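Glyoxalase-related enzyme (Fulvimarina pelagi, PDB 3BQX) is of unknown function but belongs to the vicinal oxygen chelate (VOC) superfamily, and is related to glyoxalases. Local coordinates at residues A18-A30 against P85-L97. Residues are numbered along the deposited sequence; the frame is centred on the assembly and turned at random.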
loop_
_atom_site.group_PDB
_atom_site.type_symbol
_atom_site.label_atom_id
_atom_site.label_comp_id
_atom_site.label_asym_id
_atom_site.label_seq_id
_atom_site.Cartn_x
_atom_site.Cartn_y
_atom_site.Cartn_z
ATOM N N ALA A 18 12.668 2.187 15.502
ATOM C CA ALA A 18 13.260 2.748 14.288
ATOM C C ALA A 18 12.161 3.164 13.308
ATOM O O ALA A 18 12.231 4.223 12.685
ATOM C CB ALA A 18 14.192 1.724 13.636
ATOM N N SER A 19 11.140 2.322 13.186
ATOM C CA SER A 19 10.024 2.603 12.290
ATOM C C SER A 19 9.219 3.798 12.803
ATOM O O SER A 19 8.878 4.700 12.040
ATOM C CB SER A 19 9.127 1.370 12.183
ATOM O OG SER A 19 8.141 1.547 11.180
ATOM N N ALA A 20 8.927 3.806 14.102
ATOM C CA ALA A 20 8.173 4.900 14.707
ATOM C C ALA A 20 8.901 6.236 14.541
ATOM O O ALA A 20 8.268 7.283 14.406
ATOM C CB ALA A 20 7.930 4.614 16.186
ATOM N N ARG A 21 10.232 6.196 14.562
ATOM C CA ARG A 21 11.032 7.405 14.395
ATOM C C ARG A 21 10.855 7.975 12.988
ATOM O O ARG A 21 10.662 9.180 12.813
ATOM C CB ARG A 21 12.513 7.099 14.641
ATOM C CG ARG A 21 13.425 8.295 14.439
ATOM C CD ARG A 21 14.877 7.863 14.331
ATOM N NE ARG A 21 15.753 8.975 13.973
ATOM C CZ ARG A 21 16.993 8.826 13.520
ATOM N NH1 ARG A 21 17.502 7.610 13.367
ATOM N NH2 ARG A 21 17.724 9.891 13.215
ATOM N N PHE A 22 10.921 7.099 11.989
ATOM C CA PHE A 22 10.761 7.510 10.601
ATOM C C PHE A 22 9.385 8.119 10.343
ATOM O O PHE A 22 9.272 9.223 9.815
ATOM C CB PHE A 22 10.961 6.315 9.663
ATOM C CG PHE A 22 10.818 6.657 8.203
ATOM C CD1 PHE A 22 11.837 7.323 7.526
ATOM C CD2 PHE A 22 9.660 6.317 7.502
ATOM C CE1 PHE A 22 11.710 7.645 6.173
ATOM C CE2 PHE A 22 9.524 6.637 6.147
ATOM C CZ PHE A 22 10.552 7.301 5.483
ATOM N N TYR A 23 8.331 7.403 10.723
ATOM C CA TYR A 23 6.983 7.903 10.484
ATOM C C TYR A 23 6.588 9.045 11.408
ATOM O O TYR A 23 5.858 9.950 11.002
ATOM C CB TYR A 23 5.976 6.740 10.553
ATOM C CG TYR A 23 6.174 5.788 9.386
ATOM C CD1 TYR A 23 5.842 6.175 8.091
ATOM C CD2 TYR A 23 6.809 4.567 9.565
ATOM C CE1 TYR A 23 6.148 5.375 6.999
ATOM C CE2 TYR A 23 7.129 3.755 8.481
ATOM C CZ TYR A 23 6.799 4.171 7.198
ATOM O OH TYR A 23 7.164 3.403 6.115
ATOM N N GLY A 24 7.104 9.026 12.633
ATOM C CA GLY A 24 6.782 10.079 13.581
ATOM C C GLY A 24 7.599 11.350 13.418
ATOM O O GLY A 24 7.040 12.432 13.244
ATOM N N GLU A 25 8.921 11.224 13.470
ATOM C CA GLU A 25 9.801 12.382 13.336
ATOM C C GLU A 25 10.044 12.781 11.885
ATOM O O GLU A 25 10.315 13.949 11.591
ATOM C CB GLU A 25 11.140 12.106 14.023
ATOM C CG GLU A 25 11.035 11.953 15.532
ATOM C CD GLU A 25 12.369 11.635 16.181
ATOM O OE1 GLU A 25 13.333 12.396 15.960
ATOM O OE2 GLU A 25 12.451 10.626 16.916
ATOM N N GLY A 26 9.948 11.812 10.980
ATOM C CA GLY A 26 10.158 12.097 9.573
ATOM C C GLY A 26 8.905 12.642 8.913
ATOM O O GLY A 26 8.896 13.770 8.424
ATOM N N PHE A 27 7.834 11.851 8.907
ATOM C CA PHE A 27 6.580 12.286 8.294
ATOM C C PHE A 27 5.726 13.174 9.194
ATOM O O PHE A 27 4.879 13.920 8.707
ATOM C CB PHE A 27 5.737 11.079 7.871
ATOM C CG PHE A 27 5.970 10.627 6.452
ATOM C CD1 PHE A 27 6.457 9.352 6.189
ATOM C CD2 PHE A 27 5.672 11.465 5.382
ATOM C CE1 PHE A 27 6.643 8.916 4.877
ATOM C CE2 PHE A 27 5.852 11.042 4.065
ATOM C CZ PHE A 27 6.338 9.761 3.814
ATOM N N GLY A 28 5.944 13.085 10.503
ATOM C CA GLY A 28 5.163 13.883 11.432
ATOM C C GLY A 28 3.824 13.236 11.740
ATOM O O GLY A 28 2.879 13.909 12.149
ATOM N N TRP A 29 3.743 11.923 11.546
ATOM C CA TRP A 29 2.503 11.196 11.800
ATOM C C TRP A 29 2.443 10.645 13.217
ATOM O O TRP A 29 3.467 10.346 13.830
ATOM C CB TRP A 29 2.351 10.056 10.791
ATOM C CG TRP A 29 2.368 10.524 9.370
ATOM C CD1 TRP A 29 2.178 11.801 8.926
ATOM C CD2 TRP A 29 2.551 9.718 8.195
ATOM N NE1 TRP A 29 2.227 11.844 7.554
ATOM C CE2 TRP A 29 2.456 10.579 7.079
ATOM C CE3 TRP A 29 2.785 8.352 7.978
ATOM C CZ2 TRP A 29 2.591 10.124 5.767
ATOM C CZ3 TRP A 29 2.917 7.898 6.663
ATOM C CH2 TRP A 29 2.821 8.783 5.580
ATOM N N ALA A 30 1.230 10.521 13.740
ATOM C CA ALA A 30 1.041 10.008 15.085
ATOM C C ALA A 30 0.207 8.738 15.026
ATOM O O ALA A 30 -0.751 8.646 14.263
ATOM C CB ALA A 30 0.360 11.055 15.956
ATOM N N PRO A 85 12.100 19.746 1.204
ATOM C CA PRO A 85 12.121 19.829 2.669
ATOM C C PRO A 85 11.644 18.553 3.363
ATOM O O PRO A 85 12.281 18.075 4.300
ATOM C CB PRO A 85 11.209 21.017 2.960
ATOM C CG PRO A 85 11.431 21.898 1.777
ATOM C CD PRO A 85 11.408 20.912 0.628
ATOM N N LEU A 86 10.524 18.006 2.900
ATOM C CA LEU A 86 9.986 16.788 3.492
ATOM C C LEU A 86 10.985 15.644 3.355
ATOM O O LEU A 86 11.222 14.899 4.302
ATOM C CB LEU A 86 8.652 16.418 2.833
ATOM C CG LEU A 86 8.026 15.082 3.258
ATOM C CD1 LEU A 86 8.004 14.963 4.778
ATOM C CD2 LEU A 86 6.617 14.976 2.693
HETATM N N MSE A 87 11.582 15.507 2.175
HETATM C CA MSE A 87 12.563 14.455 1.960
HETATM C C MSE A 87 13.748 14.577 2.914
HETATM O O MSE A 87 14.256 13.571 3.404
HETATM C CB MSE A 87 13.050 14.471 0.512
HETATM C CG MSE A 87 12.048 13.869 -0.458
HETATM SE SE MSE A 87 12.618 13.986 -2.293
HETATM C CE MSE A 87 14.234 12.924 -2.205
ATOM N N GLU A 88 14.187 15.808 3.170
ATOM C CA GLU A 88 15.300 16.029 4.089
ATOM C C GLU A 88 14.911 15.551 5.485
ATOM O O GLU A 88 15.721 14.955 6.193
ATOM C CB GLU A 88 15.671 17.514 4.151
ATOM C CG GLU A 88 16.133 18.109 2.831
ATOM C CD GLU A 88 16.597 19.546 2.974
ATOM O OE1 GLU A 88 15.860 20.356 3.576
ATOM O OE2 GLU A 88 17.699 19.868 2.478
ATOM N N ARG A 89 13.665 15.817 5.872
ATOM C CA ARG A 89 13.170 15.410 7.181
ATOM C C ARG A 89 13.106 13.888 7.285
ATOM O O ARG A 89 13.412 13.315 8.330
ATOM C CB ARG A 89 11.786 16.017 7.447
ATOM C CG ARG A 89 11.785 17.541 7.558
ATOM C CD ARG A 89 10.541 18.062 8.275
ATOM N NE ARG A 89 9.328 17.984 7.463
ATOM C CZ ARG A 89 9.042 18.807 6.458
ATOM N NH1 ARG A 89 9.882 19.782 6.132
ATOM N NH2 ARG A 89 7.908 18.664 5.785
ATOM N N LEU A 90 12.720 13.227 6.198
ATOM C CA LEU A 90 12.646 11.770 6.205
ATOM C C LEU A 90 14.041 11.172 6.347
ATOM O O LEU A 90 14.243 10.208 7.081
ATOM C CB LEU A 90 11.993 11.253 4.919
ATOM C CG LEU A 90 10.522 11.612 4.696
ATOM C CD1 LEU A 90 10.054 11.028 3.368
ATOM C CD2 LEU A 90 9.671 11.067 5.841
ATOM N N VAL A 91 15.005 11.748 5.632
ATOM C CA VAL A 91 16.379 11.266 5.696
ATOM C C VAL A 91 16.941 11.463 7.101
ATOM O O VAL A 91 17.610 10.586 7.639
ATOM C CB VAL A 91 17.281 12.007 4.692
ATOM C CG1 VAL A 91 18.739 11.597 4.898
ATOM C CG2 VAL A 91 16.839 11.681 3.270
ATOM N N ALA A 92 16.651 12.617 7.690
ATOM C CA ALA A 92 17.123 12.931 9.035
ATOM C C ALA A 92 16.501 12.006 10.078
ATOM O O ALA A 92 17.037 11.846 11.172
ATOM C CB ALA A 92 16.799 14.379 9.368
ATOM N N ALA A 93 15.370 11.395 9.733
ATOM C CA ALA A 93 14.673 10.497 10.648
ATOM C C ALA A 93 15.011 9.021 10.423
ATOM O O ALA A 93 14.322 8.133 10.932
ATOM C CB ALA A 93 13.169 10.713 10.529
ATOM N N GLY A 94 16.065 8.758 9.655
ATOM C CA GLY A 94 16.471 7.386 9.410
ATOM C C GLY A 94 16.205 6.878 8.005
ATOM O O GLY A 94 16.486 5.722 7.697
ATOM N N GLY A 95 15.670 7.740 7.148
ATOM C CA GLY A 95 15.386 7.327 5.786
ATOM C C GLY A 95 16.623 7.246 4.910
ATOM O O GLY A 95 17.630 7.900 5.184
ATOM N N GLN A 96 16.552 6.431 3.861
ATOM C CA GLN A 96 17.659 6.274 2.925
ATOM C C GLN A 96 17.283 6.942 1.613
ATOM O O GLN A 96 16.319 6.545 0.952
ATOM C CB GLN A 96 17.967 4.793 2.687
ATOM C CG GLN A 96 18.991 4.508 1.575
ATOM C CD GLN A 96 20.320 5.232 1.770
ATOM O OE1 GLN A 96 20.900 5.212 2.856
ATOM N NE2 GLN A 96 20.813 5.866 0.707
ATOM N N LEU A 97 18.036 7.973 1.251
ATOM C CA LEU A 97 17.796 8.703 0.015
ATOM C C LEU A 97 18.098 7.802 -1.180
ATOM O O LEU A 97 19.210 7.289 -1.316
ATOM C CB LEU A 97 18.681 9.954 -0.030
ATOM C CG LEU A 97 18.587 10.860 -1.259
ATOM C CD1 LEU A 97 17.158 11.340 -1.464
ATOM C CD2 LEU A 97 19.524 12.046 -1.070
HETATM O O HOH W 1 14.418 5.667 11.974
HETATM O O HOH W 2 15.298 12.018 13.731
HETATM O O HOH W 3 13.205 14.673 10.625
HETATM O O HOH W 4 7.344 16.087 8.165
#
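Ala93 sets its methyl against the backbone of Gly26, CB lying 3.4 Å from Gly26 CA, tighter than ordinary van der Waals contact. Glycine suits this place because, having no side chain, it lets the Ala93 methyl and Leu90 CD2 lie directly on its backbone, where Phe22 O also crowds in. Leu90 fills the next layer inward: its CD2 sits over one face of the Phe27 ring, 3.7 Å from the centroid and 12° off the normal, a CH-pi contact, while Trp29 CZ2 lies off-centre over the opposite face. Phe22, its CG anti to the backbone N (chi1 -180°), carries ring atom CE1 to 3.8 Å from Leu90 CB and 3.7 Å from Gly95 CA, where a bare glycine accepts the ring. At the solvent side, the extended Arg21 chain lays one guanidinium face over the Ala93-Gly94 peptide.

Gly94, with positive phi, is the C' residue of a Schellman motif that ends helix 83-92. A wider pi-type turn at 22-26 shapes the facing end of the other helix. Beneath, Ile123 of strand 120-125 touches Phe27, Leu86 and Leu90. The contact thus joins the helices of the two beta-alpha-beta-beta-beta modules of the VOC fold; the axes of 18-26 and 85-92 approach to 8.4 Å, at 151° between their directions.

Four waters link the segments. One joins Ala18 O to Ala93 O, another Glu25 O to Arg89 O, and a third Gly26 O to Arg89 NE; the fourth steadies Arg21, accepting from NE and donating to Glu25 OE1 and Ala92 O. Close fit and dispersion therefore hold the inner side, while water satisfies backbone carbonyls and charged side chains at the solvent side.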